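Local coordinates for protein response regulator aspartate phosphatase H (Bacillus subtilis, PDB 3Q15) that dephosphorylates the sporulation phosphotransferase Spo0F and also acts on the response regulator ComA, helping to separate competence from sporulation in time, at residues K196-A201 and Y232-D237; G190-F195 and L202-A207; L306-V309 and V314-R317. All blocks are in the same frame, centred on the assembly; numbering follows the deposited sequence.

Interaction 1 (K196-A201 and Y232-D237)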
loop_
_atom_site.group_PDB
_atom_site.type_symbol
_atom_site.label_atom_id
_atom_site.label_comp_id
_atom_site.label_asym_id
_atom_site.label_seq_id
_atom_site.Cartn_x
_atom_site.Cartn_y
_atom_site.Cartn_z
ATOM N N LYS A 196 -5.693 -14.312 9.569
ATOM C CA LYS A 196 -6.247 -15.463 10.287
ATOM C C LYS A 196 -7.759 -15.363 10.463
ATOM O O LYS A 196 -8.316 -15.948 11.387
ATOM C CB LYS A 196 -5.586 -15.626 11.658
ATOM C CG LYS A 196 -4.069 -15.534 11.647
ATOM C CD LYS A 196 -3.453 -16.595 10.759
ATOM C CE LYS A 196 -1.936 -16.503 10.797
ATOM N NZ LYS A 196 -1.287 -17.525 9.934
ATOM N N HIS A 197 -8.421 -14.618 9.583
ATOM C CA HIS A 197 -9.872 -14.514 9.638
ATOM C C HIS A 197 -10.524 -15.445 8.628
ATOM O O HIS A 197 -11.189 -15.004 7.692
ATOM C CB HIS A 197 -10.323 -13.075 9.408
ATOM C CG HIS A 197 -10.312 -12.238 10.648
ATOM N ND1 HIS A 197 -9.406 -11.223 10.852
ATOM C CD2 HIS A 197 -11.096 -12.272 11.750
ATOM C CE1 HIS A 197 -9.634 -10.662 12.027
ATOM N NE2 HIS A 197 -10.655 -11.279 12.591
ATOM N N TYR A 198 -10.324 -16.740 8.829
ATOM C CA TYR A 198 -10.855 -17.745 7.921
ATOM C C TYR A 198 -12.376 -17.662 7.821
ATOM O O TYR A 198 -12.951 -17.917 6.764
ATOM C CB TYR A 198 -10.422 -19.139 8.376
ATOM C CG TYR A 198 -8.970 -19.201 8.790
ATOM C CD1 TYR A 198 -7.955 -19.138 7.844
ATOM C CD2 TYR A 198 -8.612 -19.316 10.130
ATOM C CE1 TYR A 198 -6.622 -19.190 8.221
ATOM C CE2 TYR A 198 -7.279 -19.369 10.516
ATOM C CZ TYR A 198 -6.293 -19.306 9.557
ATOM O OH TYR A 198 -4.970 -19.357 9.932
ATOM N N ASP A 199 -13.026 -17.295 8.919
ATOM C CA ASP A 199 -14.476 -17.156 8.917
ATOM C C ASP A 199 -14.932 -16.046 7.964
ATOM O O ASP A 199 -16.015 -16.123 7.391
ATOM C CB ASP A 199 -15.007 -16.919 10.336
ATOM C CG ASP A 199 -14.397 -15.697 10.994
ATOM O OD1 ASP A 199 -15.142 -14.944 11.659
ATOM O OD2 ASP A 199 -13.173 -15.487 10.853
ATOM N N LYS A 200 -14.101 -15.024 7.783
ATOM C CA LYS A 200 -14.433 -13.950 6.850
ATOM C C LYS A 200 -14.187 -14.380 5.412
ATOM O O LYS A 200 -14.877 -13.934 4.497
ATOM C CB LYS A 200 -13.647 -12.680 7.173
ATOM C CG LYS A 200 -14.096 -12.001 8.451
ATOM C CD LYS A 200 -13.198 -10.828 8.795
ATOM C CE LYS A 200 -13.604 -10.194 10.116
ATOM N NZ LYS A 200 -12.704 -9.062 10.459
ATOM N N ALA A 201 -13.208 -15.254 5.218
ATOM C CA ALA A 201 -12.888 -15.757 3.888
ATOM C C ALA A 201 -13.969 -16.698 3.358
ATOM O O ALA A 201 -14.253 -16.723 2.158
ATOM C CB ALA A 201 -11.549 -16.466 3.909
ATOM N N TYR A 232 -12.031 -24.467 6.452
ATOM C CA TYR A 232 -12.578 -25.190 7.595
ATOM C C TYR A 232 -11.474 -25.832 8.426
ATOM O O TYR A 232 -11.530 -25.828 9.656
ATOM C CB TYR A 232 -13.552 -26.278 7.136
ATOM C CG TYR A 232 -14.936 -25.788 6.766
ATOM C CD1 TYR A 232 -15.456 -26.020 5.501
ATOM C CD2 TYR A 232 -15.730 -25.111 7.686
ATOM C CE1 TYR A 232 -16.729 -25.590 5.156
ATOM C CE2 TYR A 232 -17.007 -24.674 7.349
ATOM C CZ TYR A 232 -17.498 -24.917 6.081
ATOM O OH TYR A 232 -18.760 -24.490 5.730
ATOM N N ASP A 233 -10.478 -26.402 7.753
ATOM C CA ASP A 233 -9.369 -27.038 8.451
ATOM C C ASP A 233 -8.675 -26.034 9.354
ATOM O O ASP A 233 -8.300 -26.355 10.480
ATOM C CB ASP A 233 -8.359 -27.628 7.465
ATOM C CG ASP A 233 -7.192 -28.309 8.161
ATOM O OD1 ASP A 233 -7.428 -29.118 9.085
ATOM O OD2 ASP A 233 -6.037 -28.031 7.784
ATOM N N ARG A 234 -8.509 -24.812 8.856
ATOM C CA ARG A 234 -7.809 -23.779 9.606
ATOM C C ARG A 234 -8.692 -23.081 10.640
ATOM O O ARG A 234 -8.191 -22.543 11.626
ATOM C CB ARG A 234 -7.162 -22.765 8.658
ATOM C CG ARG A 234 -5.935 -23.312 7.943
ATOM C CD ARG A 234 -5.330 -22.302 6.987
ATOM N NE ARG A 234 -6.215 -22.019 5.865
ATOM C CZ ARG A 234 -5.887 -21.255 4.830
ATOM N NH1 ARG A 234 -4.687 -20.695 4.771
ATOM N NH2 ARG A 234 -6.760 -21.052 3.853
ATOM N N SER A 235 -10.004 -23.095 10.418
ATOM C CA SER A 235 -10.936 -22.492 11.365
ATOM C C SER A 235 -11.238 -23.445 12.524
ATOM O O SER A 235 -11.801 -23.042 13.543
ATOM C CB SER A 235 -12.230 -22.068 10.666
ATOM O OG SER A 235 -12.863 -23.177 10.059
ATOM N N GLY A 236 -10.860 -24.710 12.359
ATOM C CA GLY A 236 -11.005 -25.696 13.413
ATOM C C GLY A 236 -12.186 -26.639 13.262
ATOM O O GLY A 236 -12.550 -27.328 14.210
ATOM N N ASP A 237 -12.788 -26.671 12.076
ATOM C CA ASP A 237 -13.910 -27.573 11.818
ATOM C C ASP A 237 -13.451 -28.756 10.972
ATOM O O ASP A 237 -13.738 -28.829 9.779
ATOM C CB ASP A 237 -15.053 -26.833 11.117
ATOM C CG ASP A 237 -16.354 -27.620 11.128
ATOM O OD1 ASP A 237 -17.430 -26.987 11.183
ATOM O OD2 ASP A 237 -16.304 -28.868 11.082
#

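Interaction 2 (G190-F195 and L202-A207)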
loop_
_atom_site.group_PDB
_atom_site.type_symbol
_atom_site.label_atom_id
_atom_site.label_comp_id
_atom_site.label_asym_id
_atom_site.label_seq_id
_atom_site.Cartn_x
_atom_site.Cartn_y
_atom_site.Cartn_z
ATOM N N GLY A 190 -7.983 -15.196 0.333
ATOM C CA GLY A 190 -6.570 -15.320 0.646
ATOM C C GLY A 190 -6.096 -14.183 1.528
ATOM O O GLY A 190 -5.313 -14.390 2.459
ATOM N N ASN A 191 -6.581 -12.978 1.242
ATOM C CA ASN A 191 -6.223 -11.802 2.026
ATOM C C ASN A 191 -6.705 -11.904 3.468
ATOM O O ASN A 191 -5.961 -11.619 4.409
ATOM C CB ASN A 191 -6.753 -10.524 1.366
ATOM C CG ASN A 191 -5.959 -10.137 0.131
ATOM O OD1 ASN A 191 -4.857 -10.642 -0.094
ATOM N ND2 ASN A 191 -6.512 -9.235 -0.674
ATOM N N TYR A 192 -7.958 -12.311 3.636
ATOM C CA TYR A 192 -8.497 -12.542 4.968
ATOM C C TYR A 192 -7.678 -13.578 5.721
ATOM O O TYR A 192 -7.438 -13.431 6.916
ATOM C CB TYR A 192 -9.961 -12.972 4.897
ATOM C CG TYR A 192 -10.917 -11.813 4.768
ATOM C CD1 TYR A 192 -10.947 -10.812 5.730
ATOM C CD2 TYR A 192 -11.798 -11.724 3.700
ATOM C CE1 TYR A 192 -11.819 -9.753 5.631
ATOM C CE2 TYR A 192 -12.679 -10.665 3.589
ATOM C CZ TYR A 192 -12.684 -9.682 4.559
ATOM O OH TYR A 192 -13.550 -8.618 4.465
ATOM N N ASP A 193 -7.254 -14.621 5.012
ATOM C CA ASP A 193 -6.423 -15.664 5.599
ATOM C C ASP A 193 -5.155 -15.081 6.227
ATOM O O ASP A 193 -4.717 -15.544 7.279
ATOM C CB ASP A 193 -6.063 -16.726 4.556
ATOM C CG ASP A 193 -7.246 -17.601 4.175
ATOM O OD1 ASP A 193 -8.285 -17.555 4.869
ATOM O OD2 ASP A 193 -7.129 -18.350 3.183
ATOM N N ASP A 194 -4.584 -14.059 5.590
ATOM C CA ASP A 194 -3.377 -13.408 6.105
ATOM C C ASP A 194 -3.578 -12.858 7.513
ATOM O O ASP A 194 -2.628 -12.750 8.285
ATOM C CB ASP A 194 -2.912 -12.284 5.174
ATOM C CG ASP A 194 -2.099 -12.791 3.998
ATOM O OD1 ASP A 194 -1.711 -13.977 4.001
ATOM O OD2 ASP A 194 -1.838 -11.992 3.074
ATOM N N PHE A 195 -4.816 -12.509 7.844
ATOM C CA PHE A 195 -5.122 -11.994 9.173
ATOM C C PHE A 195 -5.756 -13.071 10.044
ATOM O O PHE A 195 -6.290 -12.781 11.117
ATOM C CB PHE A 195 -6.049 -10.781 9.080
ATOM C CG PHE A 195 -5.472 -9.638 8.297
ATOM C CD1 PHE A 195 -4.501 -8.822 8.855
ATOM C CD2 PHE A 195 -5.896 -9.381 7.004
ATOM C CE1 PHE A 195 -3.961 -7.765 8.138
ATOM C CE2 PHE A 195 -5.361 -8.331 6.286
ATOM C CZ PHE A 195 -4.391 -7.522 6.853
ATOM N N LEU A 202 -14.561 -17.471 4.262
ATOM C CA LEU A 202 -15.462 -18.551 3.877
ATOM C C LEU A 202 -16.615 -18.113 2.968
ATOM O O LEU A 202 -16.881 -18.765 1.957
ATOM C CB LEU A 202 -15.991 -19.290 5.113
ATOM C CG LEU A 202 -16.883 -20.505 4.826
ATOM C CD1 LEU A 202 -16.131 -21.551 4.010
ATOM C CD2 LEU A 202 -17.414 -21.101 6.123
ATOM N N PRO A 203 -17.300 -17.008 3.314
ATOM C CA PRO A 203 -18.417 -16.580 2.462
ATOM C C PRO A 203 -17.982 -16.369 1.015
ATOM O O PRO A 203 -18.707 -16.749 0.100
ATOM C CB PRO A 203 -18.851 -15.250 3.091
ATOM C CG PRO A 203 -18.425 -15.350 4.512
ATOM C CD PRO A 203 -17.137 -16.132 4.487
ATOM N N HIS A 204 -16.805 -15.788 0.811
ATOM C CA HIS A 204 -16.319 -15.535 -0.542
ATOM C C HIS A 204 -15.983 -16.836 -1.263
ATOM O O HIS A 204 -16.229 -16.974 -2.461
ATOM C CB HIS A 204 -15.118 -14.586 -0.515
ATOM C CG HIS A 204 -15.416 -13.272 0.135
ATOM N ND1 HIS A 204 -16.152 -12.285 -0.487
ATOM C CD2 HIS A 204 -15.106 -12.793 1.362
ATOM C CE1 HIS A 204 -16.271 -11.250 0.324
ATOM N NE2 HIS A 204 -15.644 -11.532 1.453
ATOM N N LEU A 205 -15.430 -17.794 -0.528
ATOM C CA LEU A 205 -15.132 -19.096 -1.110
ATOM C C LEU A 205 -16.416 -19.814 -1.518
ATOM O O LEU A 205 -16.446 -20.521 -2.525
ATOM C CB LEU A 205 -14.317 -19.953 -0.138
ATOM C CG LEU A 205 -12.916 -19.426 0.197
ATOM C CD1 LEU A 205 -12.192 -20.376 1.137
ATOM C CD2 LEU A 205 -12.098 -19.205 -1.067
ATOM N N GLU A 206 -17.479 -19.626 -0.744
ATOM C CA GLU A 206 -18.754 -20.259 -1.064
ATOM C C GLU A 206 -19.378 -19.636 -2.310
ATOM O O GLU A 206 -19.915 -20.345 -3.161
ATOM C CB GLU A 206 -19.717 -20.189 0.124
ATOM C CG GLU A 206 -19.293 -21.043 1.314
ATOM C CD GLU A 206 -20.224 -20.905 2.507
ATOM O OE1 GLU A 206 -20.224 -21.809 3.369
ATOM O OE2 GLU A 206 -20.951 -19.893 2.587
ATOM N N ALA A 207 -19.305 -18.314 -2.421
ATOM C CA ALA A 207 -19.819 -17.633 -3.606
ATOM C C ALA A 207 -19.038 -18.077 -4.834
ATOM O O ALA A 207 -19.605 -18.273 -5.906
ATOM C CB ALA A 207 -19.728 -16.124 -3.437
#

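Interaction 3 (L306-V309 and V314-R317)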
loop_
_atom_site.group_PDB
_atom_site.type_symbol
_atom_site.label_atom_id
_atom_site.label_comp_id
_atom_site.label_asym_id
_atom_site.label_seq_id
_atom_site.Cartn_x
_atom_site.Cartn_y
_atom_site.Cartn_z
ATOM N N LEU A 306 4.893 -35.598 6.763
ATOM C CA LEU A 306 3.718 -36.125 7.442
ATOM C C LEU A 306 3.976 -37.533 7.945
ATOM O O LEU A 306 3.680 -37.855 9.096
ATOM C CB LEU A 306 2.505 -36.130 6.511
ATOM C CG LEU A 306 1.824 -34.791 6.268
ATOM C CD1 LEU A 306 0.530 -35.001 5.498
ATOM C CD2 LEU A 306 1.555 -34.104 7.592
ATOM N N GLN A 307 4.518 -38.375 7.072
ATOM C CA GLN A 307 4.830 -39.748 7.443
ATOM C C GLN A 307 5.766 -39.773 8.637
ATOM O O GLN A 307 5.571 -40.543 9.574
ATOM C CB GLN A 307 5.490 -40.488 6.280
ATOM C CG GLN A 307 4.551 -40.884 5.163
ATOM C CD GLN A 307 5.228 -41.781 4.146
ATOM O OE1 GLN A 307 6.454 -41.805 4.046
ATOM N NE2 GLN A 307 4.433 -42.530 3.393
ATOM N N ALA A 308 6.785 -38.921 8.592
ATOM C CA ALA A 308 7.865 -38.963 9.571
ATOM C C ALA A 308 7.437 -38.490 10.955
ATOM O O ALA A 308 7.842 -39.066 11.968
ATOM C CB ALA A 308 9.059 -38.155 9.079
ATOM N N VAL A 309 6.614 -37.448 10.997
ATOM C CA VAL A 309 6.281 -36.802 12.261
ATOM C C VAL A 309 5.061 -37.413 12.953
ATOM O O VAL A 309 4.964 -37.371 14.180
ATOM C CB VAL A 309 6.079 -35.280 12.089
ATOM C CG1 VAL A 309 4.735 -34.990 11.442
ATOM C CG2 VAL A 309 6.188 -34.574 13.429
ATOM N N VAL A 314 8.284 -41.189 16.039
ATOM C CA VAL A 314 8.703 -40.092 15.172
ATOM C C VAL A 314 10.029 -40.393 14.478
ATOM O O VAL A 314 10.984 -40.857 15.106
ATOM C CB VAL A 314 8.835 -38.765 15.946
ATOM C CG1 VAL A 314 9.352 -37.669 15.028
ATOM C CG2 VAL A 314 7.499 -38.364 16.558
ATOM N N ASP A 315 10.072 -40.129 13.175
ATOM C CA ASP A 315 11.277 -40.325 12.382
ATOM C C ASP A 315 12.105 -39.041 12.382
ATOM O O ASP A 315 12.015 -38.237 11.456
ATOM C CB ASP A 315 10.903 -40.717 10.951
ATOM C CG ASP A 315 12.083 -41.249 10.163
ATOM O OD1 ASP A 315 11.855 -41.989 9.183
ATOM O OD2 ASP A 315 13.238 -40.934 10.528
ATOM N N GLU A 316 12.913 -38.862 13.424
ATOM C CA GLU A 316 13.648 -37.612 13.636
ATOM C C GLU A 316 14.728 -37.333 12.592
ATOM O O GLU A 316 14.991 -36.175 12.260
ATOM C CB GLU A 316 14.268 -37.586 15.035
ATOM C CG GLU A 316 13.259 -37.476 16.164
ATOM C CD GLU A 316 13.906 -37.608 17.527
ATOM O OE1 GLU A 316 14.126 -38.756 17.966
ATOM O OE2 GLU A 316 14.200 -36.568 18.155
ATOM N N ARG A 317 15.362 -38.385 12.086
ATOM C CA ARG A 317 16.394 -38.216 11.068
ATOM C C ARG A 317 15.795 -37.722 9.751
ATOM O O ARG A 317 16.316 -36.792 9.134
ATOM C CB ARG A 317 17.177 -39.515 10.849
ATOM C CG ARG A 317 18.281 -39.401 9.802
ATOM C CD ARG A 317 19.105 -40.678 9.710
ATOM N NE ARG A 317 19.896 -40.908 10.915
ATOM C CZ ARG A 317 21.148 -40.490 11.079
ATOM N NH1 ARG A 317 21.756 -39.820 10.109
ATOM N NH2 ARG A 317 21.793 -40.743 12.210
#

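Interaction 1 (K196-A201 and Y232-D237)
Y198 and R234 carry this contact through van der Waals and CH-pi packing. R234 CB sits squarely over one face of the phenol, 3.6 Å from the centroid of the Y198 ring and only 9° off its normal. The arginine chain then runs across the ring, its CD reaching Y198 CE1 at 3.6 Å, and a bend at chi3 (-67°) brings the guanidinium near the CD1-CE1 rim, its plane 33° from that of the phenol. On the same side of the ring, toward the CD2-CE2 rim, R234 O comes within 3.5 Å of Y198 CE2. The opposite face of the phenol is backed, toward its rim, by the carbonyl carbon of K196. S235 adds a looser aliphatic touch, its CB 4.1 Å from Y198 CB.

No hydrogen bond links the two segments, and the polar end of R234 is engaged elsewhere: NH2 forms a salt bridge with D193 and NE bonds to N230 O. These bonds probably fix the guanidinium beside the phenol. Without the Y198 phenol, as with an alanine here, the CB and CD of R234 would probably lose their aromatic platform and a gap would open between the two helix ends.

K196, with positive phi, is the C-prime residue of the Schellman motif ending helix 178-194, and H197 is the N-cap of helix 198-214. The contact thus sets the first turn of helix 198-214, in predicted TPR 3, against the last turn of helix 218-235, in predicted TPR 4, while D193 of helix 178-194 adjoins both Y198 and R234.

Interaction 2 (G190-F195 and L202-A207)
The Y192 and H204 rings touch at their edges without stacking. Their planes are only 14° apart and the centroids 5.9 Å. H204 NE2 approaches the phenol edge almost level with the ring, 3.8 Å from Y192 CE2, while H204 CD2 lies 3.9 Å from the same CE2. In both residues CG stands anti to the carbonyl carbon (chi1 -83° for Y192, -58° for H204), which projects each ring from its own helix into the space between them. The side chains cross at about a right angle.

No hydrogen bond joins the two segments directly. Instead Y192 OH and H204 NE2 both hydrogen-bond to the C-terminal carboxylate oxygen OXT of Y378 of the second subunit. That shared partner probably fixes the rotation of both rings, and its negative charge would probably favour a protonated imidazole. A377 of the second subunit also packs on Y192.

Helices 178-194 and 198-214 both fall in predicted TPR 3. Their pairing across a short turn is the helix-turn-helix hairpin characteristic of tetratricopeptide repeats, used here to receive the C-terminal tail of another copy of the protein.

Interaction 3 (L306-V309 and V314-R317)
A308 CB meets D315 CB at 3.7 Å, the one place where two side chains meet across the contact. Before it, L306 packs on helix 260-273 and Q307 on helix 277-290.

At A308 the backbone takes over. Its carbonyl oxygen accepts D315 N in a short, nearly straight hydrogen bond (N to O 2.7 Å, angle at the hydrogen 176°), with the donor tilted 25° from the carbonyl plane. V314 adds a CA-H...O contact to the same oxygen, its CA 3.5 Å from A308 O. V314 CG1 lies 3.7 Å from that atom, and D315 CB also closes on it, so three groups of the returning chain gather at A308 O: the D315 N-H, V314 and the D315 CB. This is a tight connection between successive helices of the alpha-helical repeat domain, in which the loop after helix 299-310 doubles back and D315 serves as N-cap of helix 316-328. The D315 carboxylate, swung opposite the backbone N (chi1 -167°), brings OD2 to K318 N, capping the new helix while its own N is tied to the old one.

The CB of V309 points away from 314-317, and its side chain packs on A342 and V345 of helix 332-348 and on I319. Its carbonyl oxygen instead faces V314, with V314 CG2 3.6 Å from V309 O. The V314 methyls thereby straddle two successive carbonyls, CG1 by A308 O and CG2 by V309 O, and V314 also packs on V345 and F346 of helix 332-348.

How the interactions relate
From the N terminus, helix 178-194 enters interaction 2 first, at 190-195; the chain then turns through 196-201, the first half of interaction 1, before 202-207 closes interaction 2 across a six-residue loop. Interaction 1 closes later, at 232-237, so the two cross along the sequence. They also touch: the D193-R234 salt bridge spans both, linking helices 178-194 and 218-235 around the start of helix 198-214, and each borders the second subunit. Interaction 3 follows in series, closing a four-residue loop between helices 299-310 and 316-328. Its centre lies about 27 Å from that of interaction 1 and 32 Å from that of interaction 2, without contact to either.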